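Local coordinates for 3-hydroxyacyl-thioester dehydratase X (Mycobacterium tuberculosis, PDB 4OOB), which catalyses the reversible hydration of trans-2-enoyl-CoA to (3R)-3-hydroxyacyl-CoA, with a broad chain-length range and a preference for C8 to C12 substrates, at residues A68-H74 with Q121-H127; A152-P158 with L224-L230. All coordinates share one frame; numbering follows the deposited sequence.

Contact 1 of 2, residues A68-H74 with Q121-H127; sequences AIHTENH and QVTTFLH
His-70 and Phe-125, a non-hydrogen-bonded antiparallel pair, bring their rings together obliquely, centroids 4.6 Å apart and planes at 35°. The imidazole swings CG anti to the backbone N (chi1 -164°), which carries it along its own strand: CZ of Phe-125 lies over one face of it, the carbonyl O of Thr-124 sits at its edge, 3.2 Å from CD2, and the methyl CG2 of Thr-123 approaches NE2. The phenyl ring in turn leans toward the partner strand and sets CE1 3.4 Å from CB of His-70. Helices 43-57 and 193-199 cover this face, through Phe-49 on Phe-125 and Met-194 on His-70.

Between these rings and the next pair the register slips by one residue. Thr-71 and Glu-72 both face Thr-124, whose O accepts from N of Thr-71 at 3.0 Å, while its own N donates to O of Glu-72 at 2.9 Å. With chi1 at 50°, OG1 of Thr-71 stands between its backbone N and carbonyl carbon, 3.4 Å from CG2 of Thr-124.

On the face of Ile-69, Glu-72 and His-74, NE2 of His-74 donates almost straight to OE2 of Glu-72 at 3.0 Å, meeting the carboxylate on its anti side and well out of its plane, though OE2 lies in the plane of the imidazole. Ser-215 takes ND1 of the ring and Arg-217 pairs with OE1 of the glutamate, so each group has a second polar partner. The arrangement is a classic beta bulge between neighbouring antiparallel strands of a hotdog-fold sheet.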
# COMPACT_ATOMS: atom_id res chain seq x y z
N ALA A 68 2.46 -13.12 2.62
CA ALA A 68 3.18 -12.09 1.83
C ALA A 68 3.31 -10.82 2.62
O ALA A 68 2.42 -10.45 3.38
CB ALA A 68 2.44 -11.74 0.57
N ILE A 69 4.39 -10.13 2.40
CA ILE A 69 4.65 -8.91 3.14
C ILE A 69 4.93 -7.85 2.10
O ILE A 69 5.76 -8.05 1.24
CB ILE A 69 5.86 -9.09 4.06
CG1 ILE A 69 5.61 -10.23 5.06
CG2 ILE A 69 6.22 -7.76 4.76
CD1 ILE A 69 6.83 -10.57 5.94
N HIS A 70 4.20 -6.74 2.18
CA HIS A 70 4.42 -5.61 1.31
C HIS A 70 5.68 -4.84 1.82
O HIS A 70 5.70 -4.29 2.93
CB HIS A 70 3.14 -4.75 1.28
CG HIS A 70 3.10 -3.78 0.16
ND1 HIS A 70 1.99 -3.02 -0.13
CD2 HIS A 70 4.03 -3.45 -0.75
CE1 HIS A 70 2.25 -2.25 -1.16
NE2 HIS A 70 3.49 -2.48 -1.54
N THR A 71 6.71 -4.74 1.00
CA THR A 71 7.93 -4.10 1.44
C THR A 71 8.08 -2.68 0.91
O THR A 71 8.60 -1.86 1.63
CB THR A 71 9.16 -4.92 1.04
OG1 THR A 71 9.05 -5.23 -0.34
CG2 THR A 71 9.23 -6.30 1.83
N GLU A 72 7.59 -2.40 -0.31
CA GLU A 72 7.80 -1.13 -0.99
C GLU A 72 6.72 -0.82 -1.99
O GLU A 72 6.14 -1.73 -2.63
CB GLU A 72 9.14 -1.11 -1.72
CG GLU A 72 10.17 -0.26 -1.01
CD GLU A 72 11.53 -0.24 -1.65
OE1 GLU A 72 12.49 -0.53 -0.90
OE2 GLU A 72 11.65 0.09 -2.85
N ASN A 73 6.47 0.47 -2.16
CA ASN A 73 5.49 0.93 -3.10
C ASN A 73 5.85 2.28 -3.65
O ASN A 73 6.09 3.21 -2.86
CB ASN A 73 4.12 1.03 -2.45
CG ASN A 73 3.01 0.77 -3.44
OD1 ASN A 73 2.28 1.69 -3.89
ND2 ASN A 73 2.88 -0.47 -3.83
N HIS A 74 5.87 2.39 -4.98
CA HIS A 74 6.21 3.65 -5.63
C HIS A 74 5.10 3.97 -6.60
O HIS A 74 4.81 3.20 -7.54
CB HIS A 74 7.55 3.59 -6.37
CG HIS A 74 8.68 3.23 -5.49
ND1 HIS A 74 9.36 4.16 -4.74
CD2 HIS A 74 9.23 2.03 -5.19
CE1 HIS A 74 10.30 3.55 -4.03
NE2 HIS A 74 10.22 2.25 -4.27
N GLN A 121 2.44 2.38 -10.96
CA GLN A 121 2.89 1.84 -9.69
C GLN A 121 3.87 0.64 -9.78
O GLN A 121 3.71 -0.23 -10.59
CB GLN A 121 1.68 1.44 -8.90
CG GLN A 121 1.96 0.69 -7.63
CD GLN A 121 0.66 0.36 -6.92
OE1 GLN A 121 0.35 1.01 -5.94
NE2 GLN A 121 -0.12 -0.59 -7.45
N VAL A 122 4.87 0.66 -8.89
CA VAL A 122 5.75 -0.46 -8.59
C VAL A 122 5.51 -0.86 -7.11
O VAL A 122 5.71 -0.08 -6.16
CB VAL A 122 7.23 -0.16 -8.83
CG1 VAL A 122 8.05 -1.45 -8.78
CG2 VAL A 122 7.47 0.56 -10.20
N THR A 123 5.02 -2.08 -6.97
CA THR A 123 4.69 -2.65 -5.72
C THR A 123 5.63 -3.83 -5.60
O THR A 123 5.71 -4.67 -6.52
CB THR A 123 3.26 -3.24 -5.76
OG1 THR A 123 2.31 -2.16 -5.83
CG2 THR A 123 2.99 -4.17 -4.54
N THR A 124 6.27 -3.94 -4.47
CA THR A 124 7.13 -5.04 -4.23
C THR A 124 6.57 -5.81 -3.06
O THR A 124 6.42 -5.28 -1.97
CB THR A 124 8.54 -4.49 -3.96
OG1 THR A 124 8.99 -3.85 -5.15
CG2 THR A 124 9.51 -5.56 -3.66
N PHE A 125 6.27 -7.06 -3.32
CA PHE A 125 5.90 -8.02 -2.30
C PHE A 125 7.04 -9.02 -2.03
O PHE A 125 7.78 -9.41 -2.95
CB PHE A 125 4.62 -8.76 -2.70
CG PHE A 125 3.37 -8.04 -2.33
CD1 PHE A 125 3.00 -7.92 -1.01
CD2 PHE A 125 2.54 -7.52 -3.29
CE1 PHE A 125 1.82 -7.27 -0.65
CE2 PHE A 125 1.38 -6.84 -2.94
CZ PHE A 125 1.04 -6.69 -1.62
N LEU A 126 7.21 -9.33 -0.75
CA LEU A 126 8.08 -10.40 -0.23
C LEU A 126 7.18 -11.61 0.04
O LEU A 126 6.24 -11.55 0.88
CB LEU A 126 8.80 -9.99 1.07
CG LEU A 126 9.72 -11.06 1.73
CD1 LEU A 126 10.99 -11.29 0.94
CD2 LEU A 126 10.07 -10.71 3.15
N HIS A 127 7.43 -12.67 -0.72
CA HIS A 127 6.78 -13.94 -0.48
C HIS A 127 7.66 -14.81 0.39
O HIS A 127 8.68 -15.32 -0.05
CB HIS A 127 6.48 -14.60 -1.80
CG HIS A 127 5.52 -13.81 -2.63
ND1 HIS A 127 4.19 -13.67 -2.29
CD2 HIS A 127 5.68 -13.12 -3.78
CE1 HIS A 127 3.57 -12.93 -3.19
NE2 HIS A 127 4.46 -12.58 -4.10

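Contact 2 of 2, residues A152-P158 with L224-L230; sequences AVLRITP and LPATAGL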
# COMPACT_ATOMS: atom_id res chain seq x y z
N ALA A 152 0.80 13.75 14.27
CA ALA A 152 -0.47 13.09 14.44
C ALA A 152 -0.24 11.69 14.94
O ALA A 152 0.90 11.19 14.96
CB ALA A 152 -1.24 13.04 13.14
N VAL A 153 -1.31 11.12 15.43
CA VAL A 153 -1.30 9.78 15.98
C VAL A 153 -2.37 8.95 15.29
O VAL A 153 -3.55 9.27 15.32
CB VAL A 153 -1.59 9.80 17.47
CG1 VAL A 153 -1.63 8.37 18.01
CG2 VAL A 153 -0.55 10.65 18.20
N LEU A 154 -1.93 7.87 14.66
CA LEU A 154 -2.83 6.89 14.05
C LEU A 154 -3.18 5.84 15.08
O LEU A 154 -2.27 5.31 15.70
CB LEU A 154 -2.11 6.24 12.86
CG LEU A 154 -2.49 6.84 11.52
CD1 LEU A 154 -2.58 8.34 11.53
CD2 LEU A 154 -1.53 6.41 10.45
N ARG A 155 -4.47 5.55 15.27
CA ARG A 155 -4.90 4.41 16.10
C ARG A 155 -5.66 3.41 15.24
O ARG A 155 -6.66 3.74 14.62
CB ARG A 155 -5.84 4.79 17.28
CG ARG A 155 -5.71 3.68 18.38
CD ARG A 155 -7.03 3.25 18.89
NE ARG A 155 -7.15 2.01 19.69
CZ ARG A 155 -6.20 1.32 20.35
NH1 ARG A 155 -4.91 1.63 20.41
NH2 ARG A 155 -6.58 0.24 21.00
N ILE A 156 -5.22 2.17 15.26
CA ILE A 156 -5.63 1.23 14.26
C ILE A 156 -6.07 -0.04 14.96
O ILE A 156 -5.26 -0.68 15.59
CB ILE A 156 -4.49 0.95 13.29
CG1 ILE A 156 -3.90 2.25 12.79
CG2 ILE A 156 -4.98 0.13 12.08
CD1 ILE A 156 -2.73 1.98 11.88
N THR A 157 -7.35 -0.35 14.85
CA THR A 157 -7.96 -1.51 15.48
C THR A 157 -8.10 -2.70 14.50
O THR A 157 -8.17 -2.52 13.27
CB THR A 157 -9.38 -1.15 15.97
OG1 THR A 157 -10.21 -0.86 14.83
CG2 THR A 157 -9.39 0.11 16.85
N PRO A 158 -8.17 -3.92 15.04
CA PRO A 158 -8.59 -5.04 14.22
C PRO A 158 -9.84 -4.72 13.39
O PRO A 158 -9.91 -5.04 12.20
CB PRO A 158 -8.88 -6.15 15.26
CG PRO A 158 -7.84 -5.86 16.32
CD PRO A 158 -7.87 -4.34 16.42
N LEU A 224 -1.72 -5.18 15.64
CA LEU A 224 -2.98 -4.50 16.02
C LEU A 224 -3.42 -5.01 17.41
O LEU A 224 -3.11 -6.15 17.75
CB LEU A 224 -4.07 -4.76 14.97
CG LEU A 224 -3.76 -4.55 13.48
CD1 LEU A 224 -4.94 -4.98 12.63
CD2 LEU A 224 -3.47 -3.07 13.18
N PRO A 225 -4.09 -4.17 18.21
CA PRO A 225 -4.31 -2.72 17.98
C PRO A 225 -2.99 -1.93 18.02
O PRO A 225 -2.08 -2.27 18.76
CB PRO A 225 -5.18 -2.30 19.19
CG PRO A 225 -4.88 -3.35 20.25
CD PRO A 225 -4.74 -4.62 19.46
N ALA A 226 -2.89 -0.89 17.22
CA ALA A 226 -1.67 -0.10 17.12
C ALA A 226 -1.99 1.35 17.43
O ALA A 226 -2.96 1.94 16.91
CB ALA A 226 -1.10 -0.21 15.73
N THR A 227 -1.11 1.94 18.24
CA THR A 227 -1.09 3.37 18.38
C THR A 227 0.23 3.83 17.82
O THR A 227 1.27 3.45 18.34
CB THR A 227 -1.20 3.75 19.85
OG1 THR A 227 -2.47 3.28 20.32
CG2 THR A 227 -1.16 5.19 20.00
N ALA A 228 0.22 4.67 16.78
CA ALA A 228 1.46 4.96 16.09
C ALA A 228 1.61 6.46 15.77
O ALA A 228 0.68 7.13 15.27
CB ALA A 228 1.55 4.12 14.87
N GLY A 229 2.81 6.98 16.07
CA GLY A 229 3.10 8.42 15.97
C GLY A 229 3.53 8.70 14.56
O GLY A 229 4.37 7.97 14.01
N LEU A 230 2.92 9.73 13.95
CA LEU A 230 3.28 10.13 12.58
C LEU A 230 4.05 11.47 12.58
O LEU A 230 3.58 12.48 13.08
CB LEU A 230 2.05 10.23 11.66
CG LEU A 230 2.35 10.83 10.27
CD1 LEU A 230 3.12 9.85 9.42
CD2 LEU A 230 1.07 11.24 9.56
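Arg-155 sets CG anti to its backbone N (chi1 -156°) and then bends at chi2 (-134°), so the chain runs along its own strand toward Pro-225 before the guanidinium turns NH1 back to OG1 of Thr-227 at 2.9 Å. The hydroxyl oxygen lies at the guanidinium edge, near its plane; at 122° the hydrogen bond is strongly bent and weak. NH2 passes 3.4 Å from CB of Pro-225, the proline ring lying alongside the arginine. Farther along this face the methyls CG1 of Val-153 and CG2 of Thr-227 meet at 3.8 Å.

The other face, with Leu-154, Ile-156, Ala-226, Ala-228 and Leu-230, is apolar. Phe-195 of helix 193-199 and Ile-161 of helix 158-167 cover Ile-156, while Leu-154 rests on Leu-243 of strand 238-244. At the end of the ladder CD2 of Leu-224 slants across to CG2 of Ile-156 at 3.7 Å, and the leucine slides past Pro-158 in the opposite direction.

Three antiparallel hydrogen-bonded pairs join the backbones. Both bonds between Leu-154 and Ala-228 measure 2.8 Å from N to O, whereas N of Ala-152 is 3.3 Å from O of Leu-230. Beyond the ladder Thr-157 acts as N-cap of helix 158-167, its OG1 accepting from N of Lys-160. The backbone bonds and the apolar face probably do most to hold this strand, outermost within the chain; the exposed arginine adds a weak bond that may depend on its surroundings.

In the fold
Contacts 1 and 2 each join two antiparallel strands of one sheet, but share no strand; their centres lie 21 Å apart and their nearest atoms about 13 Å. Segments 68-74 and 121-127 sit in the interior of the sheet, in a buried contact where polar side chains gather and a bulge breaks the register. Segments 152-158 and 224-230 form the sheet's margin within this chain, only partly buried, with an unbroken register, one apolar face and one exposed face. Helix 193-199 reaches both, through Met-194 in contact 1 and Phe-195 in contact 2. Along the chain contact 1 closes before contact 2 opens.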